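Local coordinates for protein anthranilate-CoA ligase (Stigmatella aurantiaca, PDB 4WV3) that is a member of the ANL superfamily of AMP-binding enzymes, built from a large N-terminal AMP-binding domain and a smaller C-terminal domain, at residues R207-F213 / V234-V239; I15-N19 / I229-G235; V366-S370 / Q389-L393. All coordinates share one frame; numbering follows the deposited sequence.

Contact 1. Residues R207-F213 / V234-V239; sequences RESDRTF and VGASCV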
loop_
_atom_site.group_PDB
_atom_site.type_symbol
_atom_site.label_atom_id
_atom_site.label_comp_id
_atom_site.label_asym_id
_atom_site.label_seq_id
_atom_site.Cartn_x
_atom_site.Cartn_y
_atom_site.Cartn_z
ATOM N N ARG A 207 0.211 20.003 -3.108
ATOM C CA ARG A 207 0.827 21.218 -3.626
ATOM C C ARG A 207 2.284 21.331 -3.181
ATOM O O ARG A 207 2.761 20.530 -2.379
ATOM C CB ARG A 207 0.022 22.449 -3.202
ATOM C CG ARG A 207 -0.297 22.507 -1.717
ATOM C CD ARG A 207 -1.624 23.209 -1.470
ATOM N NE ARG A 207 -1.925 23.331 -0.047
ATOM C CZ ARG A 207 -3.113 23.681 0.438
ATOM N NH1 ARG A 207 -4.120 23.938 -0.387
ATOM N NH2 ARG A 207 -3.296 23.770 1.748
ATOM N N GLU A 208 2.982 22.331 -3.712
ATOM C CA GLU A 208 4.413 22.499 -3.469
ATOM C C GLU A 208 4.745 22.772 -1.999
ATOM O O GLU A 208 5.816 22.399 -1.516
ATOM C CB GLU A 208 4.967 23.611 -4.369
ATOM C CG GLU A 208 6.467 23.840 -4.261
ATOM C CD GLU A 208 6.821 24.929 -3.265
ATOM O OE1 GLU A 208 5.919 25.705 -2.888
ATOM O OE2 GLU A 208 8.001 25.006 -2.861
ATOM N N SER A 209 3.819 23.409 -1.289
ATOM C CA SER A 209 4.035 23.752 0.113
ATOM C C SER A 209 3.819 22.562 1.048
ATOM O O SER A 209 4.118 22.640 2.239
ATOM C CB SER A 209 3.124 24.910 0.524
ATOM O OG SER A 209 1.761 24.578 0.326
ATOM N N ASP A 210 3.301 21.465 0.505
ATOM C CA ASP A 210 3.009 20.278 1.307
ATOM C C ASP A 210 4.255 19.480 1.675
ATOM O O ASP A 210 5.323 19.653 1.085
ATOM C CB ASP A 210 2.016 19.366 0.581
ATOM C CG ASP A 210 0.577 19.799 0.770
ATOM O OD1 ASP A 210 0.234 20.269 1.876
ATOM O OD2 ASP A 210 -0.212 19.667 -0.188
ATOM N N ARG A 211 4.101 18.605 2.664
ATOM C CA ARG A 211 5.149 17.676 3.063
ATOM C C ARG A 211 4.509 16.360 3.482
ATOM O O ARG A 211 3.753 16.310 4.451
ATOM C CB ARG A 211 5.976 18.251 4.211
ATOM C CG ARG A 211 6.994 17.281 4.787
ATOM C CD ARG A 211 7.902 17.981 5.781
ATOM N NE ARG A 211 8.612 19.095 5.162
ATOM C CZ ARG A 211 9.379 19.955 5.823
ATOM N NH1 ARG A 211 9.536 19.836 7.134
ATOM N NH2 ARG A 211 9.986 20.938 5.172
ATOM N N THR A 212 4.808 15.297 2.744
ATOM C CA THR A 212 4.162 14.009 2.971
ATOM C C THR A 212 4.919 13.124 3.953
ATOM O O THR A 212 6.137 13.229 4.099
ATOM C CB THR A 212 3.981 13.228 1.654
ATOM O OG1 THR A 212 5.259 13.030 1.035
ATOM C CG2 THR A 212 3.067 13.986 0.702
ATOM N N PHE A 213 4.176 12.252 4.626
ATOM C CA PHE A 213 4.760 11.228 5.481
ATOM C C PHE A 213 3.843 10.014 5.528
ATOM O O PHE A 213 2.720 10.089 6.024
ATOM C CB PHE A 213 5.014 11.764 6.892
ATOM C CG PHE A 213 5.373 10.696 7.889
ATOM C CD1 PHE A 213 6.389 9.792 7.623
ATOM C CD2 PHE A 213 4.698 10.603 9.096
ATOM C CE1 PHE A 213 6.719 8.807 8.538
ATOM C CE2 PHE A 213 5.026 9.623 10.017
ATOM C CZ PHE A 213 6.038 8.725 9.737
ATOM N N VAL A 234 4.840 17.600 -7.689
ATOM C CA VAL A 234 4.421 18.989 -7.530
ATOM C C VAL A 234 5.458 19.831 -6.789
ATOM O O VAL A 234 5.255 21.025 -6.570
ATOM C CB VAL A 234 3.069 19.098 -6.796
ATOM C CG1 VAL A 234 1.986 18.372 -7.574
ATOM C CG2 VAL A 234 3.181 18.547 -5.385
ATOM N N GLY A 235 6.566 19.207 -6.404
ATOM C CA GLY A 235 7.645 19.919 -5.742
ATOM C C GLY A 235 7.601 19.850 -4.228
ATOM O O GLY A 235 8.408 20.484 -3.548
ATOM N N ALA A 236 6.656 19.082 -3.698
ATOM C CA ALA A 236 6.531 18.913 -2.256
ATOM C C ALA A 236 7.630 18.004 -1.714
ATOM O O ALA A 236 8.255 17.255 -2.466
ATOM C CB ALA A 236 5.162 18.357 -1.905
ATOM N N SER A 237 7.864 18.076 -0.408
ATOM C CA SER A 237 8.874 17.247 0.238
ATOM C C SER A 237 8.236 16.016 0.877
ATOM O O SER A 237 7.015 15.943 1.018
ATOM C CB SER A 237 9.634 18.054 1.291
ATOM O OG SER A 237 8.753 18.555 2.279
ATOM N N CYS A 238 9.067 15.051 1.263
ATOM C CA CYS A 238 8.572 13.821 1.878
ATOM C C CYS A 238 9.405 13.407 3.089
ATOM O O CYS A 238 10.568 13.794 3.218
ATOM C CB CYS A 238 8.532 12.684 0.854
ATOM S SG CYS A 238 10.148 12.186 0.215
ATOM N N VAL A 239 8.798 12.615 3.969
ATOM C CA VAL A 239 9.466 12.137 5.174
ATOM C C VAL A 239 9.504 10.610 5.195
ATOM O O VAL A 239 8.473 9.956 5.040
ATOM C CB VAL A 239 8.760 12.647 6.446
ATOM C CG1 VAL A 239 9.470 12.140 7.692
ATOM C CG2 VAL A 239 8.694 14.170 6.442
#
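V234, in the last turn of helix 221-234, rests its CG2 methyl 3.6 Å from R207 O. G235 follows with positive phi, as the C-prime residue of the Schellman motif that ends the helix. The A236 methyl then touches two carbonyls of the type I turn R207-D210, with CB 3.3 Å from both R207 O and D210 O. Parallel pairing starts at S237: its N makes a weak bond to D210 O, and its O accepts T212 N at 2.9 Å. With chi1 at 59°, S237 OG is turned to the R211 chain on the same face of the sheet, which bends at chi3 and donates NE to S237 OG over 2.9 Å. C238 and T212 lie on the opposite face, C238 CB 3.3 Å from T212 OG1, a hydroxyl whose hydrogen bond goes to N227 OD1. V239 N bonds to T212 O, and V239 O meets the edge of the F213 ring at CD1, in the ring plane. This is the beta-alpha-beta unit of strand 211-214, helix 221-234 and strand 237-239. In the mixed sheet, strand 237-239 lies between strands 27-30 and 211-214; helix 248-258 packs on F213 and V239, and helix 221-234 on T212 and C238.

Contact 2. Residues I15-N19 / I229-G235; sequences ILERN and IFPWYVG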
loop_
_atom_site.group_PDB
_atom_site.type_symbol
_atom_site.label_atom_id
_atom_site.label_comp_id
_atom_site.label_asym_id
_atom_site.label_seq_id
_atom_site.Cartn_x
_atom_site.Cartn_y
_atom_site.Cartn_z
ATOM N N ILE A 15 9.777 12.726 -12.849
ATOM C CA ILE A 15 9.073 12.971 -11.593
ATOM C C ILE A 15 9.972 13.752 -10.637
ATOM O O ILE A 15 9.528 14.678 -9.956
ATOM C CB ILE A 15 8.626 11.646 -10.936
ATOM C CG1 ILE A 15 7.532 10.980 -11.774
ATOM C CG2 ILE A 15 8.126 11.877 -9.518
ATOM C CD1 ILE A 15 6.245 11.775 -11.841
ATOM N N LEU A 16 11.247 13.379 -10.618
ATOM C CA LEU A 16 12.253 14.093 -9.846
ATOM C C LEU A 16 12.800 15.287 -10.623
ATOM O O LEU A 16 12.959 16.376 -10.074
ATOM C CB LEU A 16 13.398 13.146 -9.479
ATOM C CG LEU A 16 14.741 13.781 -9.106
ATOM C CD1 LEU A 16 14.643 14.561 -7.801
ATOM C CD2 LEU A 16 15.833 12.722 -9.029
ATOM N N GLU A 17 13.077 15.078 -11.906
ATOM C CA GLU A 17 13.796 16.066 -12.707
ATOM C C GLU A 17 12.945 17.213 -13.257
ATOM O O GLU A 17 13.468 18.116 -13.910
ATOM C CB GLU A 17 14.569 15.380 -13.839
ATOM C CG GLU A 17 15.685 14.471 -13.347
ATOM C CD GLU A 17 16.545 13.934 -14.474
ATOM O OE1 GLU A 17 16.280 14.277 -15.646
ATOM O OE2 GLU A 17 17.490 13.170 -14.186
ATOM N N ARG A 18 11.641 17.185 -12.994
ATOM C CA ARG A 18 10.778 18.301 -13.380
ATOM C C ARG A 18 10.902 19.425 -12.358
ATOM O O ARG A 18 10.344 20.508 -12.537
ATOM C CB ARG A 18 9.319 17.855 -13.514
ATOM C CG ARG A 18 8.670 17.445 -12.202
ATOM C CD ARG A 18 7.383 16.662 -12.426
ATOM N NE ARG A 18 6.277 17.499 -12.886
ATOM C CZ ARG A 18 5.884 17.594 -14.151
ATOM N NH1 ARG A 18 6.509 16.906 -15.097
ATOM N NH2 ARG A 18 4.864 18.380 -14.474
ATOM N N ASN A 19 11.638 19.156 -11.284
ATOM C CA ASN A 19 11.873 20.139 -10.235
ATOM C C ASN A 19 13.203 20.859 -10.413
ATOM O O ASN A 19 13.432 21.916 -9.828
ATOM C CB ASN A 19 11.835 19.473 -8.860
ATOM C CG ASN A 19 10.487 18.866 -8.549
ATOM O OD1 ASN A 19 9.538 19.576 -8.225
ATOM N ND2 ASN A 19 10.396 17.545 -8.644
ATOM N N ILE A 229 6.491 9.729 -5.229
ATOM C CA ILE A 229 6.130 10.075 -6.598
ATOM C C ILE A 229 5.163 11.253 -6.660
ATOM O O ILE A 229 5.368 12.194 -7.428
ATOM C CB ILE A 229 5.513 8.871 -7.334
ATOM C CG1 ILE A 229 6.456 7.669 -7.269
ATOM C CG2 ILE A 229 5.196 9.231 -8.778
ATOM C CD1 ILE A 229 7.829 7.939 -7.850
ATOM N N PHE A 230 4.117 11.200 -5.843
ATOM C CA PHE A 230 3.097 12.249 -5.845
ATOM C C PHE A 230 3.602 13.611 -5.331
ATOM O O PHE A 230 3.383 14.627 -5.990
ATOM C CB PHE A 230 1.827 11.815 -5.089
ATOM C CG PHE A 230 1.166 10.574 -5.641
ATOM C CD1 PHE A 230 1.594 9.995 -6.827
ATOM C CD2 PHE A 230 0.104 9.991 -4.970
ATOM C CE1 PHE A 230 0.982 8.860 -7.326
ATOM C CE2 PHE A 230 -0.513 8.856 -5.465
ATOM C CZ PHE A 230 -0.073 8.290 -6.645
ATOM N N PRO A 231 4.272 13.646 -4.159
ATOM C CA PRO A 231 4.721 14.962 -3.687
ATOM C C PRO A 231 5.818 15.581 -4.553
ATOM O O PRO A 231 5.817 16.794 -4.749
ATOM C CB PRO A 231 5.264 14.666 -2.284
ATOM C CG PRO A 231 5.625 13.225 -2.314
ATOM C CD PRO A 231 4.586 12.587 -3.181
ATOM N N TRP A 232 6.737 14.765 -5.059
ATOM C CA TRP A 232 7.826 15.278 -5.887
ATOM C C TRP A 232 7.329 15.735 -7.255
ATOM O O TRP A 232 7.985 16.527 -7.933
ATOM C CB TRP A 232 8.940 14.239 -6.037
ATOM C CG TRP A 232 9.809 14.119 -4.821
ATOM C CD1 TRP A 232 9.552 14.624 -3.579
ATOM C CD2 TRP A 232 11.082 13.467 -4.732
ATOM N NE1 TRP A 232 10.582 14.320 -2.722
ATOM C CE2 TRP A 232 11.534 13.612 -3.406
ATOM C CE3 TRP A 232 11.881 12.773 -5.646
ATOM C CZ2 TRP A 232 12.748 13.087 -2.969
ATOM C CZ3 TRP A 232 13.087 12.253 -5.210
ATOM C CH2 TRP A 232 13.509 12.415 -3.884
ATOM N N TYR A 233 6.165 15.234 -7.651
ATOM C CA TYR A 233 5.548 15.622 -8.913
ATOM C C TYR A 233 5.124 17.090 -8.885
ATOM O O TYR A 233 5.064 17.748 -9.924
ATOM C CB TYR A 233 4.348 14.721 -9.213
ATOM C CG TYR A 233 3.615 15.054 -10.493
ATOM C CD1 TYR A 233 4.159 14.741 -11.731
ATOM C CD2 TYR A 233 2.369 15.668 -10.461
ATOM C CE1 TYR A 233 3.487 15.040 -12.902
ATOM C CE2 TYR A 233 1.691 15.969 -11.625
ATOM C CZ TYR A 233 2.254 15.654 -12.843
ATOM O OH TYR A 233 1.578 15.954 -14.003
ATOM N N VAL A 234 4.840 17.600 -7.689
ATOM C CA VAL A 234 4.421 18.989 -7.530
ATOM C C VAL A 234 5.458 19.831 -6.789
ATOM O O VAL A 234 5.255 21.025 -6.570
ATOM C CB VAL A 234 3.069 19.098 -6.796
ATOM C CG1 VAL A 234 1.986 18.372 -7.574
ATOM C CG2 VAL A 234 3.181 18.547 -5.385
ATOM N N GLY A 235 6.566 19.207 -6.404
ATOM C CA GLY A 235 7.645 19.919 -5.742
ATOM C C GLY A 235 7.601 19.850 -4.228
ATOM O O GLY A 235 8.408 20.484 -3.548
#
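With CG between the backbone N and the carbonyl carbon (chi1 67°), R18 turns back to Y233, while N19, its CG anti to the carbonyl carbon (chi1 -62°), sends its amide to W232. Both reach the last turn of helix 221-234, which a Schellman motif closes at G235. The contact joins the residues at and just after helix 14-17 to this C-terminal turn, within the AMP-binding domain. N19 ND2 donates to W232 O at 2.7 Å in a nearly straight bond, lying in the carbonyl plane, with the acceptor also in the plane of the amide. The same nitrogen is bonded to L16 O, from above that carbonyl's plane; two bonds therefore fix the rotation of the buried amide.

R18 uses NE on a lone pair of Y233 O, 3.2 Å away, in a more bent bond. Y233 CE1 sits over one face of the guanidinium, at its centre, the guanidinium and ring planes 15° apart. The charge is paired with D14, which forms a salt bridge to R18 NH1, and Y233 OH is bonded to Q197.

The rest of the contact is apolar. I15 CD1 meets Y233 CD1 at 3.6 Å, and its CG2 branch meets I229 CG2, the two isoleucines crossing at about a right angle. L16 runs beside W232, both pointing the same way, with CD1 3.8 Å from W232 CZ3. F78 of helix 71-83 packs on I15, L16 and I229, and F38 and V41 of helix 38-54 on L16 and W232. At the helix end, N19 OD1 comes to 3.1 Å from G235 CA.

Contact 3. Residues V366-S370 / Q389-L393; sequences VLLRS and QGEWL
The indole of W392 carries R369 on one face: R369 CB makes a CH-pi contact, 3.9 Å from the centroid of the six-membered ring and displaced toward its rim. The two residues belong to an antiparallel strand pair, 364-369 with 392-401, flanked by a tight hairpin in which a type II' turn from Q389 to W392 leads strand 388-389 into strand 392-401. At the indole edge lies the backbone of the neighbouring strand, with L367 O 3.4 Å from W392 CE3. K349, on strand 347-351, adds a cation-pi contact to the same indole. L368 and L393 form a hydrogen-bonded pair, with L368 N donating to L393 O at 2.7 Å and L393 N to L368 O in return. Their side chains run alongside each other, CD2 of L368 4.0 Å from CD2 of L393, on the face of the sheet that meets N322 and E321. R369, its CG anti to the backbone N (chi1 -174°) and its chain extended, runs beside E391, pointing the same way. The two charged ends form a salt bridge, with guanidinium and carboxylate planes 84° apart. Its hydrogen bond, R369 NH2 to E391 OE2 at 2.7 Å, is bent and weak.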
loop_
_atom_site.group_PDB
_atom_site.type_symbol
_atom_site.label_atom_id
_atom_site.label_comp_id
_atom_site.label_asym_id
_atom_site.label_seq_id
_atom_site.Cartn_x
_atom_site.Cartn_y
_atom_site.Cartn_z
ATOM N N VAL A 366 -16.062 -5.467 -8.736
ATOM C CA VAL A 366 -15.493 -4.211 -9.211
ATOM C C VAL A 366 -14.674 -4.378 -10.486
ATOM O O VAL A 366 -13.701 -5.130 -10.519
ATOM C CB VAL A 366 -14.607 -3.554 -8.138
ATOM C CG1 VAL A 366 -13.878 -2.350 -8.714
ATOM C CG2 VAL A 366 -15.445 -3.151 -6.947
ATOM N N LEU A 367 -15.079 -3.669 -11.534
ATOM C CA LEU A 367 -14.298 -3.599 -12.762
ATOM C C LEU A 367 -13.790 -2.176 -12.971
ATOM O O LEU A 367 -14.571 -1.226 -13.027
ATOM C CB LEU A 367 -15.122 -4.063 -13.964
ATOM C CG LEU A 367 -15.304 -5.576 -14.098
ATOM C CD1 LEU A 367 -16.177 -5.914 -15.296
ATOM C CD2 LEU A 367 -13.952 -6.265 -14.207
ATOM N N LEU A 368 -12.474 -2.039 -13.078
ATOM C CA LEU A 368 -11.845 -0.730 -13.195
ATOM C C LEU A 368 -11.316 -0.472 -14.602
ATOM O O LEU A 368 -10.646 -1.319 -15.192
ATOM C CB LEU A 368 -10.708 -0.600 -12.179
ATOM C CG LEU A 368 -9.779 0.605 -12.330
ATOM C CD1 LEU A 368 -10.544 1.909 -12.151
ATOM C CD2 LEU A 368 -8.624 0.511 -11.345
ATOM N N ARG A 369 -11.627 0.707 -15.131
ATOM C CA ARG A 369 -11.112 1.130 -16.426
ATOM C C ARG A 369 -10.078 2.229 -16.211
ATOM O O ARG A 369 -10.406 3.316 -15.738
ATOM C CB ARG A 369 -12.254 1.626 -17.309
ATOM C CG ARG A 369 -11.858 1.962 -18.734
ATOM C CD ARG A 369 -13.095 2.213 -19.577
ATOM N NE ARG A 369 -12.772 2.469 -20.976
ATOM C CZ ARG A 369 -13.677 2.539 -21.948
ATOM N NH1 ARG A 369 -14.962 2.365 -21.671
ATOM N NH2 ARG A 369 -13.296 2.778 -23.195
ATOM N N SER A 370 -8.828 1.938 -16.557
ATOM C CA SER A 370 -7.721 2.826 -16.223
ATOM C C SER A 370 -6.613 2.830 -17.270
ATOM O O SER A 370 -6.377 1.828 -17.944
ATOM C CB SER A 370 -7.132 2.426 -14.869
ATOM O OG SER A 370 -5.835 2.970 -14.692
ATOM N N GLN A 389 -9.051 -7.909 -17.848
ATOM C CA GLN A 389 -10.070 -8.228 -18.841
ATOM C C GLN A 389 -10.269 -7.098 -19.843
ATOM O O GLN A 389 -11.278 -6.394 -19.809
ATOM C CB GLN A 389 -11.394 -8.557 -18.150
ATOM C CG GLN A 389 -11.284 -9.650 -17.101
ATOM C CD GLN A 389 -12.573 -9.845 -16.331
ATOM O OE1 GLN A 389 -13.614 -9.297 -16.692
ATOM N NE2 GLN A 389 -12.509 -10.624 -15.257
ATOM N N GLY A 390 -9.300 -6.934 -20.738
ATOM C CA GLY A 390 -9.365 -5.898 -21.751
ATOM C C GLY A 390 -9.188 -4.513 -21.162
ATOM O O GLY A 390 -8.172 -4.224 -20.531
ATOM N N GLU A 391 -10.182 -3.654 -21.368
ATOM C CA GLU A 391 -10.149 -2.303 -20.817
ATOM C C GLU A 391 -10.570 -2.285 -19.354
ATOM O O GLU A 391 -10.468 -1.256 -18.685
ATOM C CB GLU A 391 -11.053 -1.362 -21.616
ATOM C CG GLU A 391 -10.514 -0.969 -22.977
ATOM C CD GLU A 391 -11.245 0.226 -23.559
ATOM O OE1 GLU A 391 -12.125 0.026 -24.422
ATOM O OE2 GLU A 391 -10.938 1.366 -23.152
ATOM N N TRP A 392 -11.047 -3.424 -18.862
ATOM C CA TRP A 392 -11.538 -3.511 -17.492
ATOM C C TRP A 392 -10.625 -4.338 -16.591
ATOM O O TRP A 392 -10.165 -5.415 -16.970
ATOM C CB TRP A 392 -12.962 -4.069 -17.469
ATOM C CG TRP A 392 -13.945 -3.174 -18.149
ATOM C CD1 TRP A 392 -14.438 -3.309 -19.413
ATOM C CD2 TRP A 392 -14.548 -1.994 -17.607
ATOM N NE1 TRP A 392 -15.316 -2.289 -19.691
ATOM C CE2 TRP A 392 -15.401 -1.468 -18.597
ATOM C CE3 TRP A 392 -14.452 -1.333 -16.379
ATOM C CZ2 TRP A 392 -16.153 -0.312 -18.398
ATOM C CZ3 TRP A 392 -15.199 -0.186 -16.182
ATOM C CH2 TRP A 392 -16.038 0.313 -17.186
ATOM N N LEU A 393 -10.374 -3.817 -15.395
ATOM C CA LEU A 393 -9.507 -4.477 -14.428
ATOM C C LEU A 393 -10.313 -5.040 -13.262
ATOM O O LEU A 393 -11.015 -4.302 -12.569
ATOM C CB LEU A 393 -8.460 -3.494 -13.904
ATOM C CG LEU A 393 -7.537 -4.003 -12.796
ATOM C CD1 LEU A 393 -6.661 -5.127 -13.312
ATOM C CD2 LEU A 393 -6.689 -2.871 -12.236
#

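Contacts 1 and 2 adjoin, their centres 9 Å apart, and both hold the end of helix 221-234; they share V234 and G235. Contact 1 pairs the two strands that flank that helix in the beta-alpha-beta unit, whereas contact 2 brings in the distant N-terminal segment through side-chain bonds to helix-end carbonyls. The two join at A236 N, which probably bonds to P231 O, and where T212 packs on P231. Both are largely buried. Contact 3 stands apart, its centre about 31 Å from that of contact 1 and 28 Å from that of contact 2. It belongs to a separate antiparallel sheet and is only partly buried, combining buried leucines with a partly exposed tryptophan and a salt bridge.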